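Local atomic coordinates of thiaminase-I (PDB entry 4HCW), a protein that belongs to the thiaminase-I-like family and folds as a single alpha/beta chain, with a large mixed beta sheet flanked by helices. Residues A175-K180 against E332-R337; H98-S103 against A328-V333; L118-L123 against P258-D263. All coordinates share one frame; numbering follows the deposited sequence.

Interaction 1 of 3, residues A175-K180 against E332-R337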
ATOM      1  N   ALA A 175      15.284  -2.034  -6.166  1.00 93.72           N
ATOM      2  CA  ALA A 175      13.995  -2.149  -5.493  1.00 93.72           C
ATOM      3  C   ALA A 175      12.857  -1.585  -6.339  1.00 93.72           C
ATOM      4  O   ALA A 175      11.718  -2.042  -6.247  1.00 93.72           O
ATOM      5  CB  ALA A 175      14.043  -1.458  -4.137  1.00233.37           C
ATOM      6  N   ALA A 176      13.173  -0.594  -7.166  1.00 88.21           N
ATOM      7  CA  ALA A 176      12.163   0.076  -7.976  1.00 88.21           C
ATOM      8  C   ALA A 176      12.003  -0.563  -9.353  1.00 88.21           C
ATOM      9  O   ALA A 176      12.869  -0.424 -10.217  1.00 88.21           O
ATOM     10  CB  ALA A 176      12.490   1.558  -8.109  1.00 83.49           C
ATOM     11  N   VAL A 177      10.890  -1.260  -9.548  1.00 72.16           N
ATOM     12  CA  VAL A 177      10.574  -1.858 -10.841  1.00 72.16           C
ATOM     13  C   VAL A 177       9.737  -0.884 -11.664  1.00 72.16           C
ATOM     14  O   VAL A 177       8.507  -0.940 -11.656  1.00 72.16           O
ATOM     15  CB  VAL A 177       9.811  -3.185 -10.677  1.00 83.36           C
ATOM     16  CG1 VAL A 177       9.700  -3.903 -12.014  1.00 83.36           C
ATOM     17  CG2 VAL A 177      10.505  -4.070  -9.653  1.00 83.36           C
ATOM     18  N   ASP A 178      10.416   0.015 -12.369  1.00 95.71           N
ATOM     19  CA  ASP A 178       9.746   1.057 -13.139  1.00 95.71           C
ATOM     20  C   ASP A 178       9.410   0.593 -14.552  1.00 95.71           C
ATOM     21  O   ASP A 178      10.301   0.353 -15.365  1.00 95.71           O
ATOM     22  CB  ASP A 178      10.614   2.315 -13.192  1.00 94.93           C
ATOM     23  CG  ASP A 178      10.918   2.872 -11.814  1.00 94.93           C
ATOM     24  OD1 ASP A 178      10.775   2.123 -10.826  1.00 94.93           O
ATOM     25  OD2 ASP A 178      11.305   4.057 -11.722  1.00 94.93           O
ATOM     26  N   ILE A 179       8.118   0.473 -14.839  1.00 73.31           N
ATOM     27  CA  ILE A 179       7.667   0.051 -16.159  1.00 73.31           C
ATOM     28  C   ILE A 179       7.008   1.201 -16.914  1.00 73.31           C
ATOM     29  O   ILE A 179       6.516   2.154 -16.308  1.00 73.31           O
ATOM     30  CB  ILE A 179       6.681  -1.129 -16.069  1.00 71.92           C
ATOM     31  CG1 ILE A 179       5.404  -0.709 -15.338  1.00 71.92           C
ATOM     32  CG2 ILE A 179       7.331  -2.313 -15.371  1.00 71.92           C
ATOM     33  CD1 ILE A 179       4.370  -1.809 -15.241  1.00 71.92           C
ATOM     34  N   LYS A 180       7.005   1.109 -18.239  1.00 77.64           N
ATOM     35  CA  LYS A 180       6.383   2.129 -19.075  1.00 77.64           C
ATOM     36  C   LYS A 180       5.206   1.561 -19.860  1.00 77.64           C
ATOM     37  O   LYS A 180       4.989   0.349 -19.877  1.00 77.64           O
ATOM     38  CB  LYS A 180       7.413   2.760 -20.015  1.00 91.42           C
ATOM     39  CG  LYS A 180       8.339   1.763 -20.690  1.00 91.42           C
ATOM     40  N   GLU A 332      15.180  -7.813  -0.567  1.00117.36           N
ATOM     41  CA  GLU A 332      14.404  -8.612  -1.511  1.00117.36           C
ATOM     42  C   GLU A 332      13.076  -7.957  -1.887  1.00117.36           C
ATOM     43  O   GLU A 332      12.435  -8.353  -2.860  1.00117.36           O
ATOM     44  CB  GLU A 332      14.159 -10.015  -0.945  1.00144.59           C
ATOM     45  CG  GLU A 332      15.403 -10.702  -0.383  1.00144.59           C
ATOM     46  CD  GLU A 332      16.308 -11.288  -1.457  1.00144.59           C
ATOM     47  OE1 GLU A 332      16.705 -12.464  -1.319  1.00144.59           O
ATOM     48  OE2 GLU A 332      16.636 -10.578  -2.431  1.00144.59           O
ATOM     49  N   VAL A 333      12.670  -6.952  -1.118  1.00 91.33           N
ATOM     50  CA  VAL A 333      11.399  -6.274  -1.356  1.00 91.33           C
ATOM     51  C   VAL A 333      11.435  -5.401  -2.611  1.00 91.33           C
ATOM     52  O   VAL A 333      12.368  -4.621  -2.812  1.00 91.33           O
ATOM     53  CB  VAL A 333      10.976  -5.429  -0.136  1.00 78.32           C
ATOM     54  CG1 VAL A 333       9.812  -4.525  -0.490  1.00 78.32           C
ATOM     55  CG2 VAL A 333      10.612  -6.330   1.032  1.00 78.32           C
ATOM     56  N   ARG A 334      10.415  -5.546  -3.452  1.00 75.87           N
ATOM     57  CA  ARG A 334      10.311  -4.779  -4.689  1.00 75.87           C
ATOM     58  C   ARG A 334       9.128  -3.815  -4.654  1.00 75.87           C
ATOM     59  O   ARG A 334       8.162  -4.030  -3.923  1.00 75.87           O
ATOM     60  CB  ARG A 334      10.170  -5.722  -5.886  1.00105.19           C
ATOM     61  CG  ARG A 334      11.375  -6.612  -6.124  1.00105.19           C
ATOM     62  CD  ARG A 334      12.594  -5.784  -6.482  1.00105.19           C
ATOM     63  NE  ARG A 334      13.756  -6.615  -6.780  1.00105.19           N
ATOM     64  CZ  ARG A 334      14.665  -6.978  -5.881  1.00105.19           C
ATOM     65  NH1 ARG A 334      14.548  -6.581  -4.620  1.00105.19           N
ATOM     66  NH2 ARG A 334      15.692  -7.737  -6.240  1.00105.19           N
ATOM     67  N   VAL A 335       9.212  -2.751  -5.446  1.00 70.04           N
ATOM     68  CA  VAL A 335       8.133  -1.772  -5.539  1.00 70.04           C
ATOM     69  C   VAL A 335       7.810  -1.462  -6.997  1.00 70.04           C
ATOM     70  O   VAL A 335       8.646  -0.932  -7.727  1.00 70.04           O
ATOM     71  CB  VAL A 335       8.490  -0.457  -4.817  1.00 78.62           C
ATOM     72  CG1 VAL A 335       7.399   0.582  -5.037  1.00 78.62           C
ATOM     73  CG2 VAL A 335       8.706  -0.702  -3.332  1.00 78.62           C
ATOM     74  N   LEU A 336       6.592  -1.792  -7.415  1.00 67.83           N
ATOM     75  CA  LEU A 336       6.169  -1.559  -8.792  1.00 67.83           C
ATOM     76  C   LEU A 336       5.747  -0.107  -9.002  1.00 67.83           C
ATOM     77  O   LEU A 336       4.887   0.407  -8.287  1.00 67.83           O
ATOM     78  CB  LEU A 336       5.021  -2.501  -9.160  1.00 60.16           C
ATOM     79  CG  LEU A 336       4.489  -2.408 -10.591  1.00 60.16           C
ATOM     80  CD1 LEU A 336       5.590  -2.703 -11.598  1.00 60.16           C
ATOM     81  CD2 LEU A 336       3.314  -3.352 -10.785  1.00 60.16           C
ATOM     82  N   ARG A 337       6.361   0.550  -9.981  1.00 70.42           N
ATOM     83  CA  ARG A 337       6.048   1.944 -10.285  1.00 70.42           C
ATOM     84  C   ARG A 337       5.862   2.165 -11.784  1.00 70.42           C
ATOM     85  O   ARG A 337       6.338   1.376 -12.600  1.00 70.42           O
ATOM     86  CB  ARG A 337       7.139   2.875  -9.748  1.00 88.94           C
ATOM     87  CG  ARG A 337       7.394   2.743  -8.256  1.00 88.94           C
ATOM     88  CD  ARG A 337       8.284   3.864  -7.744  1.00 88.94           C
ATOM     89  NE  ARG A 337       9.555   3.928  -8.458  1.00 88.94           N
ATOM     90  CZ  ARG A 337      10.517   4.805  -8.190  1.00 88.94           C
ATOM     91  NH1 ARG A 337      11.641   4.794  -8.891  1.00 88.94           N
ATOM     92  NH2 ARG A 337      10.354   5.694  -7.220  1.00 88.94           N
TER

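Interaction 2 of 3, residues H98-S103 against A328-V333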
ATOM      1  N   HIS A  98      13.504   2.076   5.505  1.00110.62           N
ATOM      2  CA  HIS A  98      14.070   0.879   4.896  1.00110.62           C
ATOM      3  C   HIS A  98      14.629   1.218   3.521  1.00110.62           C
ATOM      4  O   HIS A  98      14.367   2.296   2.985  1.00110.62           O
ATOM      5  CB  HIS A  98      13.017  -0.223   4.781  1.00 87.20           C
ATOM      6  CG  HIS A  98      12.673  -0.869   6.087  1.00 87.20           C
ATOM      7  ND1 HIS A  98      11.991  -0.210   7.087  1.00 87.20           N
ATOM      8  CD2 HIS A  98      12.916  -2.115   6.555  1.00 87.20           C
ATOM      9  CE1 HIS A  98      11.829  -1.022   8.115  1.00 87.20           C
ATOM     10  NE2 HIS A  98      12.381  -2.185   7.819  1.00 87.20           N
ATOM     11  N   SER A  99      15.403   0.299   2.954  1.00 93.84           N
ATOM     12  CA  SER A  99      16.004   0.517   1.644  1.00 93.84           C
ATOM     13  C   SER A  99      14.937   0.655   0.560  1.00 93.84           C
ATOM     14  O   SER A  99      15.028   1.526  -0.304  1.00 93.84           O
ATOM     15  CB  SER A  99      16.970  -0.617   1.298  1.00 97.30           C
ATOM     16  OG  SER A  99      16.306  -1.868   1.279  1.00 97.30           O
ATOM     17  N   PHE A 100      13.921  -0.201   0.618  1.00 76.92           N
ATOM     18  CA  PHE A 100      12.858  -0.189  -0.381  1.00 76.92           C
ATOM     19  C   PHE A 100      11.897   0.984  -0.200  1.00 76.92           C
ATOM     20  O   PHE A 100      11.355   1.505  -1.176  1.00 76.92           O
ATOM     21  CB  PHE A 100      12.094  -1.517  -0.385  1.00 88.25           C
ATOM     22  CG  PHE A 100      11.564  -1.925   0.962  1.00 88.25           C
ATOM     23  CD1 PHE A 100      10.304  -1.529   1.377  1.00 88.25           C
ATOM     24  CD2 PHE A 100      12.322  -2.722   1.806  1.00 88.25           C
ATOM     25  CE1 PHE A 100       9.812  -1.912   2.611  1.00 88.25           C
ATOM     26  CE2 PHE A 100      11.835  -3.108   3.042  1.00 88.25           C
ATOM     27  CZ  PHE A 100      10.579  -2.701   3.445  1.00 88.25           C
ATOM     28  N   VAL A 101      11.691   1.394   1.047  1.00 83.28           N
ATOM     29  CA  VAL A 101      10.818   2.526   1.346  1.00 83.28           C
ATOM     30  C   VAL A 101      11.397   3.819   0.780  1.00 83.28           C
ATOM     31  O   VAL A 101      10.692   4.601   0.143  1.00 83.28           O
ATOM     32  CB  VAL A 101      10.595   2.685   2.863  1.00 60.05           C
ATOM     33  CG1 VAL A 101       9.872   3.988   3.165  1.00 60.05           C
ATOM     34  CG2 VAL A 101       9.818   1.501   3.412  1.00 60.05           C
ATOM     35  N   SER A 102      12.687   4.032   1.012  1.00 95.89           N
ATOM     36  CA  SER A 102      13.365   5.223   0.516  1.00 95.89           C
ATOM     37  C   SER A 102      13.511   5.186  -1.003  1.00 95.89           C
ATOM     38  O   SER A 102      13.471   6.224  -1.664  1.00 95.89           O
ATOM     39  CB  SER A 102      14.737   5.373   1.178  1.00110.71           C
ATOM     40  OG  SER A 102      15.515   4.202   1.007  1.00110.71           O
ATOM     41  N   SER A 103      13.674   3.986  -1.551  1.00 81.00           N
ATOM     42  CA  SER A 103      13.817   3.814  -2.993  1.00 81.00           C
ATOM     43  C   SER A 103      12.511   4.117  -3.717  1.00 81.00           C
ATOM     44  O   SER A 103      12.515   4.646  -4.828  1.00 81.00           O
ATOM     45  CB  SER A 103      14.277   2.392  -3.324  1.00 86.02           C
ATOM     46  OG  SER A 103      15.554   2.125  -2.772  1.00 86.02           O
ATOM     47  N   ALA A 328      14.379  -8.490   7.671  1.00 90.83           N
ATOM     48  CA  ALA A 328      14.990  -9.710   7.157  1.00 90.83           C
ATOM     49  C   ALA A 328      15.049  -9.709   5.634  1.00 90.83           C
ATOM     50  O   ALA A 328      16.025 -10.166   5.040  1.00 90.83           O
ATOM     51  CB  ALA A 328      14.233 -10.933   7.657  1.00 68.45           C
ATOM     52  N   LYS A 329      13.998  -9.190   5.008  1.00 85.07           N
ATOM     53  CA  LYS A 329      13.898  -9.182   3.554  1.00 85.07           C
ATOM     54  C   LYS A 329      14.049  -7.770   3.001  1.00 85.07           C
ATOM     55  O   LYS A 329      13.454  -7.432   1.979  1.00 85.07           O
ATOM     56  CB  LYS A 329      12.556  -9.773   3.120  1.00 62.69           C
ATOM     57  CG  LYS A 329      12.219 -11.083   3.812  1.00 62.69           C
ATOM     58  CD  LYS A 329      10.854 -11.608   3.397  1.00 62.69           C
ATOM     59  CE  LYS A 329      10.521 -12.899   4.130  1.00 62.69           C
ATOM     60  NZ  LYS A 329       9.205 -13.462   3.717  1.00 62.69           N
ATOM     61  N   GLU A 330      14.854  -6.958   3.676  1.00103.74           N
ATOM     62  CA  GLU A 330      15.025  -5.552   3.316  1.00103.74           C
ATOM     63  C   GLU A 330      15.576  -5.361   1.902  1.00103.74           C
ATOM     64  O   GLU A 330      15.328  -4.338   1.262  1.00103.74           O
ATOM     65  CB  GLU A 330      15.927  -4.848   4.338  1.00 86.17           C
ATOM     66  CG  GLU A 330      16.017  -3.339   4.166  1.00 86.17           C
ATOM     67  CD  GLU A 330      16.875  -2.679   5.228  1.00 86.17           C
ATOM     68  OE1 GLU A 330      17.278  -3.372   6.186  1.00 86.17           O
ATOM     69  OE2 GLU A 330      17.146  -1.466   5.106  1.00 86.17           O
ATOM     70  N   SER A 331      16.315  -6.351   1.413  1.00113.40           N
ATOM     71  CA  SER A 331      16.930  -6.261   0.093  1.00113.40           C
ATOM     72  C   SER A 331      16.095  -6.946  -0.986  1.00113.40           C
ATOM     73  O   SER A 331      16.278  -6.690  -2.176  1.00113.40           O
ATOM     74  CB  SER A 331      18.337  -6.859   0.119  1.00102.40           C
ATOM     75  OG  SER A 331      18.300  -8.229   0.481  1.00102.40           O
ATOM     76  N   GLU A 332      15.180  -7.813  -0.567  1.00117.36           N
ATOM     77  CA  GLU A 332      14.404  -8.612  -1.511  1.00117.36           C
ATOM     78  C   GLU A 332      13.076  -7.957  -1.887  1.00117.36           C
ATOM     79  O   GLU A 332      12.435  -8.353  -2.860  1.00117.36           O
ATOM     80  CB  GLU A 332      14.159 -10.015  -0.945  1.00144.59           C
ATOM     81  CG  GLU A 332      15.403 -10.702  -0.383  1.00144.59           C
ATOM     82  CD  GLU A 332      16.308 -11.288  -1.457  1.00144.59           C
ATOM     83  OE1 GLU A 332      16.705 -12.464  -1.319  1.00144.59           O
ATOM     84  OE2 GLU A 332      16.636 -10.578  -2.431  1.00144.59           O
ATOM     85  N   VAL A 333      12.670  -6.952  -1.118  1.00 91.33           N
ATOM     86  CA  VAL A 333      11.399  -6.274  -1.356  1.00 91.33           C
ATOM     87  C   VAL A 333      11.435  -5.401  -2.611  1.00 91.33           C
ATOM     88  O   VAL A 333      12.368  -4.621  -2.812  1.00 91.33           O
ATOM     89  CB  VAL A 333      10.976  -5.429  -0.136  1.00 78.32           C
ATOM     90  CG1 VAL A 333       9.812  -4.525  -0.490  1.00 78.32           C
ATOM     91  CG2 VAL A 333      10.612  -6.330   1.032  1.00 78.32           C
TER

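Interaction 3 of 3, residues L118-L123 against P258-D263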
ATOM      1  N   LEU A 118       2.903   2.228   4.579  1.00 63.17           N
ATOM      2  CA  LEU A 118       3.495   1.042   3.976  1.00 63.17           C
ATOM      3  C   LEU A 118       2.408  -0.012   3.822  1.00 63.17           C
ATOM      4  O   LEU A 118       1.702  -0.326   4.779  1.00 63.17           O
ATOM      5  CB  LEU A 118       4.630   0.506   4.850  1.00 80.69           C
ATOM      6  CG  LEU A 118       5.928   0.115   4.138  1.00 80.69           C
ATOM      7  CD1 LEU A 118       6.927  -0.458   5.131  1.00 80.69           C
ATOM      8  CD2 LEU A 118       5.663  -0.867   3.008  1.00 80.69           C
ATOM      9  N   CYS A 119       2.271  -0.553   2.616  1.00 77.67           N
ATOM     10  CA  CYS A 119       1.184  -1.480   2.328  1.00 77.67           C
ATOM     11  C   CYS A 119       1.657  -2.655   1.474  1.00 77.67           C
ATOM     12  O   CYS A 119       2.592  -2.519   0.686  1.00 77.67           O
ATOM     13  CB  CYS A 119       0.045  -0.740   1.624  1.00108.77           C
ATOM     14  SG  CYS A 119      -1.566  -1.526   1.776  1.00108.77           S
ATOM     15  N   SER A 120       1.004  -3.802   1.638  1.00 60.35           N
ATOM     16  CA  SER A 120       1.338  -5.006   0.880  1.00 60.35           C
ATOM     17  C   SER A 120       0.258  -6.074   1.027  1.00 60.35           C
ATOM     18  O   SER A 120      -0.553  -6.024   1.951  1.00 60.35           O
ATOM     19  CB  SER A 120       2.686  -5.574   1.334  1.00 91.63           C
ATOM     20  OG  SER A 120       2.973  -6.796   0.677  1.00 91.63           O
ATOM     21  N   ASN A 121       0.250  -7.038   0.111  1.00 81.96           N
ATOM     22  CA  ASN A 121      -0.661  -8.174   0.211  1.00 81.96           C
ATOM     23  C   ASN A 121      -0.060  -9.288   1.060  1.00 81.96           C
ATOM     24  O   ASN A 121       0.528 -10.233   0.535  1.00 81.96           O
ATOM     25  CB  ASN A 121      -1.031  -8.706  -1.175  1.00 68.91           C
ATOM     26  CG  ASN A 121      -1.941  -7.766  -1.940  1.00 68.91           C
ATOM     27  OD1 ASN A 121      -3.141  -7.686  -1.672  1.00 68.91           O
ATOM     28  ND2 ASN A 121      -1.376  -7.053  -2.909  1.00 68.91           N
ATOM     29  N   PHE A 122      -0.212  -9.171   2.374  1.00 79.60           N
ATOM     30  CA  PHE A 122       0.380 -10.125   3.305  1.00 79.60           C
ATOM     31  C   PHE A 122      -0.401 -11.431   3.363  1.00 79.60           C
ATOM     32  O   PHE A 122      -1.542 -11.503   2.910  1.00 79.60           O
ATOM     33  CB  PHE A 122       0.458  -9.522   4.708  1.00 55.19           C
ATOM     34  CG  PHE A 122       1.224  -8.234   4.775  1.00 55.19           C
ATOM     35  CD1 PHE A 122       2.605  -8.239   4.855  1.00 55.19           C
ATOM     36  CD2 PHE A 122       0.560  -7.018   4.773  1.00 55.19           C
ATOM     37  CE1 PHE A 122       3.313  -7.054   4.923  1.00 55.19           C
ATOM     38  CE2 PHE A 122       1.262  -5.830   4.839  1.00 55.19           C
ATOM     39  CZ  PHE A 122       2.641  -5.848   4.915  1.00 55.19           C
ATOM     40  N   LEU A 123       0.222 -12.459   3.932  1.00 81.41           N
ATOM     41  CA  LEU A 123      -0.442 -13.739   4.140  1.00 81.41           C
ATOM     42  C   LEU A 123      -0.839 -13.905   5.600  1.00 81.41           C
ATOM     43  O   LEU A 123       0.015 -14.096   6.465  1.00 81.41           O
ATOM     44  CB  LEU A 123       0.469 -14.893   3.724  1.00 73.37           C
ATOM     45  CG  LEU A 123      -0.096 -16.303   3.917  1.00 73.37           C
ATOM     46  CD1 LEU A 123      -1.386 -16.482   3.129  1.00 73.37           C
ATOM     47  CD2 LEU A 123       0.932 -17.351   3.519  1.00 73.37           C
ATOM     48  N   PRO A 258       9.030 -10.386  -3.058  1.00 92.02           N
ATOM     49  CA  PRO A 258       7.888  -9.753  -2.392  1.00 92.02           C
ATOM     50  C   PRO A 258       7.711  -8.298  -2.820  1.00 92.02           C
ATOM     51  O   PRO A 258       8.689  -7.559  -2.929  1.00 92.02           O
ATOM     52  CB  PRO A 258       8.268  -9.826  -0.912  1.00 93.26           C
ATOM     53  CG  PRO A 258       9.755  -9.798  -0.915  1.00 93.26           C
ATOM     54  CD  PRO A 258      10.181 -10.542  -2.150  1.00 93.26           C
ATOM     55  N   TYR A 259       6.467  -7.897  -3.060  1.00 80.95           N
ATOM     56  CA  TYR A 259       6.163  -6.531  -3.470  1.00 80.95           C
ATOM     57  C   TYR A 259       5.371  -5.787  -2.400  1.00 80.95           C
ATOM     58  O   TYR A 259       4.475  -6.352  -1.775  1.00 80.95           O
ATOM     59  CB  TYR A 259       5.386  -6.525  -4.788  1.00 75.40           C
ATOM     60  CG  TYR A 259       6.256  -6.635  -6.020  1.00 75.40           C
ATOM     61  CD1 TYR A 259       6.845  -7.840  -6.376  1.00 75.40           C
ATOM     62  CD2 TYR A 259       6.482  -5.530  -6.832  1.00 75.40           C
ATOM     63  CE1 TYR A 259       7.640  -7.942  -7.503  1.00 75.40           C
ATOM     64  CE2 TYR A 259       7.274  -5.623  -7.961  1.00 75.40           C
ATOM     65  CZ  TYR A 259       7.851  -6.830  -8.291  1.00 75.40           C
ATOM     66  OH  TYR A 259       8.641  -6.925  -9.414  1.00 75.40           O
ATOM     67  N   VAL A 260       5.712  -4.518  -2.192  1.00 64.51           N
ATOM     68  CA  VAL A 260       4.971  -3.671  -1.263  1.00 64.51           C
ATOM     69  C   VAL A 260       4.553  -2.363  -1.923  1.00 64.51           C
ATOM     70  O   VAL A 260       5.131  -1.948  -2.929  1.00 64.51           O
ATOM     71  CB  VAL A 260       5.791  -3.337   0.004  1.00 65.64           C
ATOM     72  CG1 VAL A 260       6.290  -4.608   0.678  1.00 65.64           C
ATOM     73  CG2 VAL A 260       6.947  -2.407  -0.337  1.00 65.64           C
ATOM     74  N   TYR A 261       3.541  -1.720  -1.350  1.00 71.28           N
ATOM     75  CA  TYR A 261       3.102  -0.407  -1.802  1.00 71.28           C
ATOM     76  C   TYR A 261       3.455   0.630  -0.742  1.00 71.28           C
ATOM     77  O   TYR A 261       3.388   0.349   0.454  1.00 71.28           O
ATOM     78  CB  TYR A 261       1.592  -0.394  -2.046  1.00 98.87           C
ATOM     79  CG  TYR A 261       1.102  -1.434  -3.030  1.00 98.87           C
ATOM     80  CD1 TYR A 261       1.176  -1.214  -4.399  1.00 98.87           C
ATOM     81  CD2 TYR A 261       0.547  -2.629  -2.587  1.00 98.87           C
ATOM     82  CE1 TYR A 261       0.722  -2.159  -5.300  1.00 98.87           C
ATOM     83  CE2 TYR A 261       0.091  -3.580  -3.481  1.00 98.87           C
ATOM     84  CZ  TYR A 261       0.181  -3.341  -4.836  1.00 98.87           C
ATOM     85  OH  TYR A 261      -0.273  -4.284  -5.730  1.00 98.87           O
ATOM     86  N   THR A 262       3.833   1.827  -1.178  1.00 77.86           N
ATOM     87  CA  THR A 262       4.129   2.910  -0.247  1.00 77.86           C
ATOM     88  C   THR A 262       3.396   4.190  -0.627  1.00 77.86           C
ATOM     89  O   THR A 262       3.488   4.657  -1.762  1.00 77.86           O
ATOM     90  CB  THR A 262       5.639   3.214  -0.168  1.00 63.87           C
ATOM     91  OG1 THR A 262       6.108   3.659  -1.447  1.00 63.87           O
ATOM     92  CG2 THR A 262       6.420   1.981   0.260  1.00 63.87           C
ATOM     93  N   ASP A 263       2.663   4.752   0.329  1.00 74.75           N
ATOM     94  CA  ASP A 263       2.020   6.044   0.139  1.00 74.75           C
ATOM     95  C   ASP A 263       2.983   7.144   0.561  1.00 74.75           C
ATOM     96  O   ASP A 263       3.587   7.076   1.631  1.00 74.75           O
ATOM     97  CB  ASP A 263       0.722   6.125   0.941  1.00 82.32           C
ATOM     98  CG  ASP A 263      -0.328   5.151   0.446  1.00 82.32           C
ATOM     99  OD1 ASP A 263      -0.418   4.951  -0.784  1.00 82.32           O
ATOM    100  OD2 ASP A 263      -1.060   4.583   1.283  1.00 82.32           O
TER

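Interaction 1 of 3, residues A175-K180 against E332-R337
R337 lies beside D178 with both side chains pointing the same way, and its guanidinium takes the carboxylate side-on through NE and NH1. NE reaches D178 OD1 at 3.2 Å, in the guanidinium plane but above that of the carboxylate, while NH1 meets the syn lone pair of D178 OD2 at 2.9 Å. The two planes stand 59° apart, so the salt bridge is twisted rather than flat. A bend at chi3 (-56°) brings the guanidinium over strand 176-179, with NH1 beside A176 CB; R337 NH2 hydrogen-bonds to S106 O. The backbones of 176-179 and 335-337 pair in parallel as a separate two-stranded sheet, their directions differing by 22°. V177 bonds through its backbone N and O, the N donating to V335 O at 2.9 Å and the O accepting from R337 N at 3.1 Å. A175 O receives V335 N at 2.7 Å, and A175 CB packs by V333 O and on S103 of helix 99-105. On the face that carries V177 and L336, L336 CD1 approaches V177 CG1; it also meets I179 CD1 at 3.9 Å. The V177 and R334 side chains cross at about a right angle, CG2 against CB. R334 NH2 hydrogen-bonds to S172 O.

Interaction 2 of 3, residues H98-S103 against A328-V333
S99 O is gripped by both S103 N and S103 OG, which approach from opposite faces of its carbonyl plane, the hydroxyl at 2.6 Å. The same serine meets the loop that follows helix 317-328 at its other end: S99 N donates to the anti lone pair of E330 OE2 at 3.3 Å, with an angle of 139° at the hydrogen. E330 can reach this far because its CG is anti to the backbone N (chi1 -172°) and its chain stays extended beyond it. Along the way E330 CG passes beside S99 OG and comes up at the edge of the H98 ring, 4.1 Å from CD2. S99 OG also approaches E330 O, but the angle is too poor to count as a hydrogen bond. F100 supplies the apolar half. H98 CB of the same segment and V333 CG1 lie over opposite faces of its ring, each offset toward the rim. The valine methyl makes a CH-pi contact, 3.7 Å from the ring centroid and 22° off the normal, while E330 O sits in plane at the ring edge. L118 and V260 of the central sheet also touch this ring. With H98 at the N-cap and a carboxylate on the first N-H of helix 99-105, this is a helix N-terminus met by an acid from a loop far along the chain, where the helix dipole would probably favour negative charge.

Interaction 3 of 3, residues L118-L123 against P258-D263
Strands 118-120 and 260-263 run antiparallel with 151° between their directions, and C119 and Y261 form the hydrogen-bonded pair, C119 N donating to Y261 O at 2.6 Å. The return bond from Y261 N to C119 O is modelled too short for its length to be trusted. This pairing belongs to the large mixed sheet, in which strand 260-267 lies between strands 65-69 and 110-125. On one face, L118 CD2 comes 3.9 Å from V260 CB and 4.0 Å from T262 CG2, crossing the valine at a slant. L118 also packs on F326 of helix 317-328, and T262 OG1 is hydrogen-bonded with S70 OG and S104 OG. C119 and Y261 occupy the other face, their CB atoms 4.0 Å apart. N121 is the centre of an inverse gamma turn, and beside it S120 OG, anti to its own N (chi1 176°), donates to Y259 O at 2.9 Å, while S120 CB rests over one face of the F122 ring. The N121 amide stands nearly perpendicular to the Y261 ring, at 82°, and presents ND2 in the ring plane at the edge, 3.8 Å from CE2.

In the fold
The three contacts cluster, their centres 11 to 12 Å apart, with interaction 3 nearest the middle of the chain at about 5 Å from its centre. In sequence the segments run 98-103, 118-123, 175-180, 258-263 and then the overlapping pair 328-333 and 332-337. Both segments of interaction 3 therefore fall between those of interaction 2, while interactions 1 and 3 alternate. Interactions 1 and 2 share E332 and V333, where the loop after helix 317-328 leads into strand 335-338. R334 probably bonds through its backbone to P258 and V260, tying the small parallel sheet to the large mixed one, while V333 packs on V260. Distant parts of the chain thus converge beside strand 260-267.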